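Local coordinates for diaminopimelate decarboxylase (Helicobacter pylori, PDB 2QGH), which catalyses the PLP-dependent decarboxylation of meso-diaminopimelate to L-lysine, the last step of lysine biosynthesis in bacteria, at residues V248-E253 with I284-G289; P319-A324 with S380-Q385. All blocks are in the same frame, centred on the assembly; numbering follows the deposited sequence.

Interaction 1: residues V248-E253 with I284-G289; sequences VSYENE and IVAESG
Val248 and Ala286 meet through their methyl groups, and this apolar touch makes up most of a small interface of 92 Å² summed over both sides. Val248 CG1 lies 3.9 Å from Ala286 CB and Val248 CG2 4.1 Å from the same carbon. A chi1 of -66° turns both valine methyls to Ala286, so that its single methyl faces the fork between them. Tyr250 makes a looser approach, its hydroxyl OH ending 4.4 Å from the methyl CB of Ala286. Within its own segment the tyrosine ring packs on Val248, whose CG2 stands 3.3 Å above the ring plane, offset toward the rim.

The side-chain bonds of Ser249, Glu253 and Ser288 are local to their segments. Ser249 to Asn252 form a type I turn; Ser249 OG donates to Glu253 O at 2.7 Å, in the carbonyl plane on a lone pair. Glu251 N reaches Glu253 OE1 at 2.9 Å from above the carboxylate plane. Ala286 to Gly289 make another type I turn, and Ser288 OG donates to Val285 O at 3.1 Å. Tyr250 OH instead bonds outside, to Arg282 of the PLP and lysine pockets. The tyrosine side chain comes about 6 Å from the bound lysine (nearest atoms), so the contact borders the active site.

Residues 248-253 belong to the loop between barrel strand 239-241 and helix 258-268. Residues 284-289 lead from the end of helix 282-285, beyond the last barrel strand, into strand 289-299 of the mixed sheet, with Ser288 packed on helix 40-52.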
ATOM      1  N   VAL A 248     -17.371 -10.718  -5.567  1.00 24.74           N
ATOM      2  CA  VAL A 248     -18.303  -9.857  -6.285  1.00 25.16           C
ATOM      3  C   VAL A 248     -18.027  -9.950  -7.776  1.00 27.39           C
ATOM      4  O   VAL A 248     -17.061 -10.593  -8.205  1.00 27.90           O
ATOM      5  CB  VAL A 248     -18.218  -8.367  -5.835  1.00 25.82           C
ATOM      6  CG1 VAL A 248     -18.676  -8.233  -4.385  1.00 25.18           C
ATOM      7  CG2 VAL A 248     -16.805  -7.835  -6.006  1.00 23.48           C
ATOM      8  N   SER A 249     -18.874  -9.313  -8.569  1.00 27.74           N
ATOM      9  CA  SER A 249     -18.712  -9.370 -10.008  1.00 31.03           C
ATOM     10  C   SER A 249     -17.832  -8.252 -10.556  1.00 31.26           C
ATOM     11  O   SER A 249     -18.327  -7.303 -11.148  1.00 32.71           O
ATOM     12  CB  SER A 249     -20.081  -9.331 -10.683  1.00 29.83           C
ATOM     13  OG  SER A 249     -19.999  -9.883 -11.981  1.00 33.91           O
ATOM     14  N   TYR A 250     -16.524  -8.367 -10.370  1.00 31.06           N
ATOM     15  CA  TYR A 250     -15.625  -7.344 -10.873  1.00 32.79           C
ATOM     16  C   TYR A 250     -15.612  -7.332 -12.396  1.00 35.00           C
ATOM     17  O   TYR A 250     -15.607  -6.267 -13.011  1.00 35.90           O
ATOM     18  CB  TYR A 250     -14.206  -7.565 -10.345  1.00 30.95           C
ATOM     19  CG  TYR A 250     -14.045  -7.248  -8.875  1.00 29.87           C
ATOM     20  CD1 TYR A 250     -14.420  -6.001  -8.364  1.00 28.20           C
ATOM     21  CD2 TYR A 250     -13.501  -8.186  -7.997  1.00 28.42           C
ATOM     22  CE1 TYR A 250     -14.255  -5.697  -7.015  1.00 26.64           C
ATOM     23  CE2 TYR A 250     -13.329  -7.891  -6.645  1.00 29.42           C
ATOM     24  CZ  TYR A 250     -13.707  -6.648  -6.159  1.00 27.40           C
ATOM     25  OH  TYR A 250     -13.541  -6.366  -4.823  1.00 23.77           O
ATOM     26  N   GLU A 251     -15.614  -8.517 -13.002  1.00 36.89           N
ATOM     27  CA  GLU A 251     -15.590  -8.632 -14.453  1.00 38.05           C
ATOM     28  C   GLU A 251     -16.835  -9.329 -15.021  1.00 39.69           C
ATOM     29  O   GLU A 251     -16.732 -10.194 -15.893  1.00 39.80           O
ATOM     30  CB  GLU A 251     -14.329  -9.388 -14.879  1.00 38.83           C
ATOM     31  CG  GLU A 251     -13.041  -8.790 -14.335  1.00 38.85           C
ATOM     32  CD  GLU A 251     -11.804  -9.520 -14.816  1.00 39.29           C
ATOM     33  OE1 GLU A 251     -11.543  -9.521 -16.037  1.00 41.77           O
ATOM     34  OE2 GLU A 251     -11.086 -10.094 -13.975  1.00 40.80           O
ATOM     35  N   ASN A 252     -18.007  -8.954 -14.516  1.00 41.63           N
ATOM     36  CA  ASN A 252     -19.280  -9.528 -14.969  1.00 44.34           C
ATOM     37  C   ASN A 252     -19.416 -11.050 -14.819  1.00 43.89           C
ATOM     38  O   ASN A 252     -20.196 -11.677 -15.538  1.00 43.54           O
ATOM     39  CB  ASN A 252     -19.530  -9.161 -16.435  1.00 47.86           C
ATOM     40  CG  ASN A 252     -19.573  -7.663 -16.664  1.00 49.46           C
ATOM     41  OD1 ASN A 252     -20.458  -6.968 -16.156  1.00 50.47           O
ATOM     42  ND2 ASN A 252     -18.611  -7.155 -17.433  1.00 50.72           N
ATOM     43  N   GLU A 253     -18.659 -11.641 -13.898  1.00 43.21           N
ATOM     44  CA  GLU A 253     -18.728 -13.082 -13.666  1.00 42.35           C
ATOM     45  C   GLU A 253     -19.959 -13.401 -12.822  1.00 42.23           C
ATOM     46  O   GLU A 253     -20.561 -12.504 -12.223  1.00 42.25           O
ATOM     47  CB  GLU A 253     -17.479 -13.558 -12.929  1.00 41.35           C
ATOM     48  CG  GLU A 253     -16.200 -13.107 -13.575  1.00 41.75           C
ATOM     49  CD  GLU A 253     -15.340 -12.287 -12.638  1.00 42.76           C
ATOM     50  OE1 GLU A 253     -15.846 -11.284 -12.080  1.00 40.92           O
ATOM     51  OE2 GLU A 253     -14.156 -12.647 -12.468  1.00 41.08           O
ATOM     52  N   ILE A 284     -20.293  -6.786   1.055  1.00 22.78           N
ATOM     53  CA  ILE A 284     -21.144  -5.829   1.747  1.00 21.61           C
ATOM     54  C   ILE A 284     -20.911  -4.413   1.220  1.00 21.82           C
ATOM     55  O   ILE A 284     -21.862  -3.660   1.016  1.00 20.88           O
ATOM     56  CB  ILE A 284     -20.869  -5.798   3.274  1.00 23.12           C
ATOM     57  CG1 ILE A 284     -21.193  -7.154   3.915  1.00 23.72           C
ATOM     58  CG2 ILE A 284     -21.685  -4.673   3.926  1.00 19.77           C
ATOM     59  CD1 ILE A 284     -22.675  -7.495   3.972  1.00 25.78           C
ATOM     60  N   VAL A 285     -19.648  -4.065   0.986  1.00 19.18           N
ATOM     61  CA  VAL A 285     -19.310  -2.713   0.557  1.00 19.60           C
ATOM     62  C   VAL A 285     -18.724  -2.490  -0.831  1.00 20.55           C
ATOM     63  O   VAL A 285     -18.765  -1.370  -1.335  1.00 22.16           O
ATOM     64  CB  VAL A 285     -18.330  -2.049   1.565  1.00 20.07           C
ATOM     65  CG1 VAL A 285     -18.993  -1.882   2.906  1.00 17.59           C
ATOM     66  CG2 VAL A 285     -17.072  -2.899   1.705  1.00 17.67           C
ATOM     67  N   ALA A 286     -18.169  -3.523  -1.448  1.00 21.06           N
ATOM     68  CA  ALA A 286     -17.565  -3.351  -2.762  1.00 22.84           C
ATOM     69  C   ALA A 286     -18.356  -2.438  -3.713  1.00 25.74           C
ATOM     70  O   ALA A 286     -17.945  -1.306  -3.988  1.00 27.14           O
ATOM     71  CB  ALA A 286     -17.336  -4.705  -3.415  1.00 19.09           C
ATOM     72  N   GLU A 287     -19.496  -2.926  -4.193  1.00 27.25           N
ATOM     73  CA  GLU A 287     -20.320  -2.193  -5.144  1.00 27.61           C
ATOM     74  C   GLU A 287     -20.730  -0.763  -4.775  1.00 27.15           C
ATOM     75  O   GLU A 287     -20.790   0.103  -5.651  1.00 27.34           O
ATOM     76  CB  GLU A 287     -21.571  -3.020  -5.487  1.00 30.04           C
ATOM     77  CG  GLU A 287     -22.590  -2.278  -6.358  1.00 35.59           C
ATOM     78  CD  GLU A 287     -23.823  -3.117  -6.713  1.00 38.41           C
ATOM     79  OE1 GLU A 287     -24.395  -3.759  -5.803  1.00 39.42           O
ATOM     80  OE2 GLU A 287     -24.227  -3.119  -7.902  1.00 37.44           O
ATOM     81  N   SER A 288     -20.999  -0.505  -3.498  1.00 25.20           N
ATOM     82  CA  SER A 288     -21.438   0.826  -3.066  1.00 23.70           C
ATOM     83  C   SER A 288     -20.408   1.937  -3.224  1.00 23.50           C
ATOM     84  O   SER A 288     -20.753   3.119  -3.198  1.00 22.93           O
ATOM     85  CB  SER A 288     -21.880   0.795  -1.597  1.00 24.54           C
ATOM     86  OG  SER A 288     -20.774   0.925  -0.716  1.00 22.00           O
ATOM     87  N   GLY A 289     -19.146   1.563  -3.373  1.00 24.99           N
ATOM     88  CA  GLY A 289     -18.105   2.564  -3.495  1.00 24.20           C
ATOM     89  C   GLY A 289     -17.491   2.708  -4.869  1.00 23.49           C
ATOM     90  O   GLY A 289     -17.239   1.726  -5.567  1.00 22.15           O
TER

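Interaction 2: residues P319-A324 with S380-Q385; sequences PSLYHA and SSMASQ. With LYS (lysine), chain C.
The lysine-binding pocket, which in this complex holds L-lysine, the reaction product, is lined here by Tyr322 and Met382. Their side chains approach from opposite directions: Met382 CE lies 3.2 Å from Tyr322 OH, and Met382 SD is 4.3 Å from Tyr322 CE2, at the ring edge and near its plane. The bend at chi3 (90°) turns the methionine methyl toward helix 318-322, where Met382 CE also packs 3.6 Å from Leu321 CD1, the two side chains crossing at about a right angle.

The alpha-amino and carboxylate end of the ligand lies against this pair. Its N donates to Tyr322 OH at 3.0 Å and stands 3.6 Å from Met382 SD, while its O comes within 3.1 Å of Tyr322 CE2 and its OXT lies over one ring face. Leu321 CB lies over the opposite face, offset toward the rim, so the ring is flanked on both sides. Tyr322 OH is also hydrogen-bonded to Glu350 of the second subunit, whose carboxylate bonds the ligand as well.

A thioether and a leucine methyl thus pack beside a tyrosine hydroxyl that bonds the ligand. Sharing that hydroxyl with a carboxylate of the other chain is consistent with a site completed by the second subunit.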
ATOM      1  N   PRO A 319      -5.326  -3.192  -8.250  1.00 22.05           N
ATOM      2  CA  PRO A 319      -4.756  -3.585  -9.544  1.00 21.42           C
ATOM      3  C   PRO A 319      -3.310  -4.066  -9.478  1.00 22.04           C
ATOM      4  O   PRO A 319      -2.975  -5.123 -10.010  1.00 22.94           O
ATOM      5  CB  PRO A 319      -4.904  -2.319 -10.386  1.00 19.86           C
ATOM      6  CG  PRO A 319      -6.115  -1.682  -9.812  1.00 21.55           C
ATOM      7  CD  PRO A 319      -5.887  -1.834  -8.327  1.00 20.80           C
ATOM      8  N   SER A 320      -2.448  -3.298  -8.823  1.00 22.74           N
ATOM      9  CA  SER A 320      -1.038  -3.674  -8.732  1.00 22.86           C
ATOM     10  C   SER A 320      -0.772  -4.849  -7.785  1.00 21.36           C
ATOM     11  O   SER A 320       0.007  -5.750  -8.100  1.00 21.48           O
ATOM     12  CB  SER A 320      -0.204  -2.453  -8.316  1.00 24.26           C
ATOM     13  OG  SER A 320      -0.786  -1.778  -7.205  1.00 25.76           O
ATOM     14  N   LEU A 321      -1.428  -4.847  -6.631  1.00 20.68           N
ATOM     15  CA  LEU A 321      -1.244  -5.911  -5.646  1.00 19.50           C
ATOM     16  C   LEU A 321      -1.815  -7.261  -6.061  1.00 19.35           C
ATOM     17  O   LEU A 321      -1.209  -8.299  -5.803  1.00 20.33           O
ATOM     18  CB  LEU A 321      -1.878  -5.523  -4.307  1.00 18.39           C
ATOM     19  CG  LEU A 321      -1.024  -5.518  -3.035  1.00 18.38           C
ATOM     20  CD1 LEU A 321      -1.967  -5.644  -1.854  1.00 17.80           C
ATOM     21  CD2 LEU A 321      -0.014  -6.656  -3.014  1.00 15.92           C
ATOM     22  N   TYR A 322      -2.977  -7.260  -6.698  1.00 18.66           N
ATOM     23  CA  TYR A 322      -3.599  -8.525  -7.081  1.00 20.58           C
ATOM     24  C   TYR A 322      -3.884  -8.673  -8.567  1.00 21.75           C
ATOM     25  O   TYR A 322      -4.503  -9.655  -8.975  1.00 21.52           O
ATOM     26  CB  TYR A 322      -4.914  -8.694  -6.315  1.00 17.55           C
ATOM     27  CG  TYR A 322      -4.805  -8.340  -4.853  1.00 15.31           C
ATOM     28  CD1 TYR A 322      -4.182  -9.198  -3.948  1.00 16.14           C
ATOM     29  CD2 TYR A 322      -5.301  -7.130  -4.377  1.00 15.56           C
ATOM     30  CE1 TYR A 322      -4.058  -8.861  -2.605  1.00 12.77           C
ATOM     31  CE2 TYR A 322      -5.181  -6.779  -3.037  1.00 16.31           C
ATOM     32  CZ  TYR A 322      -4.559  -7.650  -2.156  1.00 15.17           C
ATOM     33  OH  TYR A 322      -4.442  -7.295  -0.835  1.00 13.20           O
ATOM     34  N   HIS A 323      -3.429  -7.717  -9.374  1.00 23.66           N
ATOM     35  CA  HIS A 323      -3.693  -7.749 -10.809  1.00 25.68           C
ATOM     36  C   HIS A 323      -5.208  -7.726 -11.005  1.00 25.54           C
ATOM     37  O   HIS A 323      -5.733  -8.330 -11.941  1.00 24.85           O
ATOM     38  CB  HIS A 323      -3.116  -9.012 -11.455  1.00 28.75           C
ATOM     39  CG  HIS A 323      -1.620  -9.063 -11.458  1.00 35.39           C
ATOM     40  ND1 HIS A 323      -0.879  -9.310 -10.321  1.00 39.11           N
ATOM     41  CD2 HIS A 323      -0.725  -8.880 -12.458  1.00 36.85           C
ATOM     42  CE1 HIS A 323       0.408  -9.275 -10.621  1.00 39.55           C
ATOM     43  NE2 HIS A 323       0.529  -9.016 -11.910  1.00 38.61           N
ATOM     44  N   ALA A 324      -5.906  -7.031 -10.112  1.00 24.48           N
ATOM     45  CA  ALA A 324      -7.360  -6.940 -10.182  1.00 24.18           C
ATOM     46  C   ALA A 324      -7.824  -5.943 -11.239  1.00 25.51           C
ATOM     47  O   ALA A 324      -7.197  -4.908 -11.468  1.00 26.42           O
ATOM     48  CB  ALA A 324      -7.921  -6.554  -8.828  1.00 22.01           C
ATOM     49  N   SER A 380      -9.976   2.331  -0.176  1.00 14.68           N
ATOM     50  CA  SER A 380      -9.309   3.306   0.671  1.00 16.93           C
ATOM     51  C   SER A 380      -8.692   2.718   1.948  1.00 16.62           C
ATOM     52  O   SER A 380      -7.876   3.367   2.589  1.00 17.24           O
ATOM     53  CB  SER A 380     -10.280   4.422   1.046  1.00 16.73           C
ATOM     54  OG  SER A 380     -11.042   4.052   2.171  1.00 18.55           O
ATOM     55  N   SER A 381      -9.068   1.500   2.325  1.00 18.35           N
ATOM     56  CA  SER A 381      -8.509   0.904   3.539  1.00 17.55           C
ATOM     57  C   SER A 381      -7.061   0.440   3.361  1.00 16.00           C
ATOM     58  O   SER A 381      -6.363   0.202   4.340  1.00 16.67           O
ATOM     59  CB  SER A 381      -9.373  -0.264   4.019  1.00 18.88           C
ATOM     60  OG  SER A 381      -9.305  -1.353   3.124  1.00 23.73           O
ATOM     61  N   MET A 382      -6.608   0.313   2.118  1.00 16.46           N
ATOM     62  CA  MET A 382      -5.223  -0.093   1.842  1.00 15.06           C
ATOM     63  C   MET A 382      -4.457   1.077   1.227  1.00 15.16           C
ATOM     64  O   MET A 382      -3.292   0.928   0.834  1.00 14.75           O
ATOM     65  CB  MET A 382      -5.170  -1.264   0.856  1.00 14.82           C
ATOM     66  CG  MET A 382      -5.883  -2.526   1.301  1.00 16.08           C
ATOM     67  SD  MET A 382      -5.553  -3.877   0.131  1.00 17.62           S
ATOM     68  CE  MET A 382      -4.069  -4.579   0.876  1.00 13.69           C
ATOM     69  N   ALA A 383      -5.124   2.229   1.141  1.00 12.79           N
ATOM     70  CA  ALA A 383      -4.539   3.431   0.556  1.00 13.64           C
ATOM     71  C   ALA A 383      -3.389   3.989   1.392  1.00 13.61           C
ATOM     72  O   ALA A 383      -3.392   3.877   2.615  1.00 13.35           O
ATOM     73  CB  ALA A 383      -5.622   4.502   0.366  1.00 12.26           C
ATOM     74  N   SER A 384      -2.414   4.594   0.716  1.00 13.71           N
ATOM     75  CA  SER A 384      -1.247   5.176   1.379  1.00 14.48           C
ATOM     76  C   SER A 384      -1.041   6.609   0.902  1.00 15.78           C
ATOM     77  O   SER A 384      -1.834   7.122   0.113  1.00 17.20           O
ATOM     78  CB  SER A 384       0.005   4.381   1.041  1.00 12.75           C
ATOM     79  OG  SER A 384       0.348   4.590  -0.320  1.00 14.90           O
ATOM     80  N   GLN A 385       0.039   7.232   1.372  1.00 15.75           N
ATOM     81  CA  GLN A 385       0.384   8.601   0.999  1.00 16.14           C
ATOM     82  C   GLN A 385       1.620   8.617   0.096  1.00 15.39           C
ATOM     83  O   GLN A 385       2.290   9.640  -0.057  1.00 12.46           O
ATOM     84  CB  GLN A 385       0.657   9.425   2.252  1.00 17.81           C
ATOM     85  CG  GLN A 385      -0.459   9.358   3.273  1.00 24.46           C
ATOM     86  CD  GLN A 385      -0.119  10.117   4.533  1.00 27.37           C
ATOM     87  OE1 GLN A 385       0.904   9.860   5.165  1.00 30.39           O
ATOM     88  NE2 GLN A 385      -0.971  11.059   4.905  1.00 28.80           N
TER
HETATM   89  N   LYS C 407      -7.087  -7.099   0.556  1.00 19.82           N
HETATM   90  CA  LYS C 407      -7.614  -8.202  -0.308  1.00 22.77           C
HETATM   91  C   LYS C 407      -8.237  -7.630  -1.581  1.00 23.07           C
HETATM   92  O   LYS C 407      -8.014  -6.429  -1.835  1.00 24.45           O
HETATM   93  CB  LYS C 407      -8.651  -9.028   0.474  1.00 20.42           C
HETATM   94  CG  LYS C 407      -8.054  -9.775   1.657  1.00 18.80           C
HETATM   95  CD  LYS C 407      -9.108 -10.284   2.622  1.00 18.36           C
HETATM   96  CE  LYS C 407      -8.441 -11.038   3.771  1.00 19.60           C
HETATM   97  NZ  LYS C 407      -9.368 -11.442   4.882  1.00 20.66           N
HETATM   98  OXT LYS C 407      -8.932  -8.375  -2.306  1.00 22.80           O

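From the N terminus, the chain lays down strand 35-39 of the mixed sheet and then runs through the parallel barrel. Interaction 1 closes a loop of 30 intervening residues, which contains helix 258-268 and the last barrel strand, 275-278, and joins the loop after barrel strand 239-241 to the turn between helix 282-285 and strand 289-299. Interaction 2 opens later and spans 55 residues with strands but no helix, returning from helix 318-322 to the loop after strand 369-372. The contacts are therefore in series, neither nested nor crossed. The centres of interactions 1 and 2 are about 16 Å apart, and they do not touch. Arg282 is common to the surroundings of both.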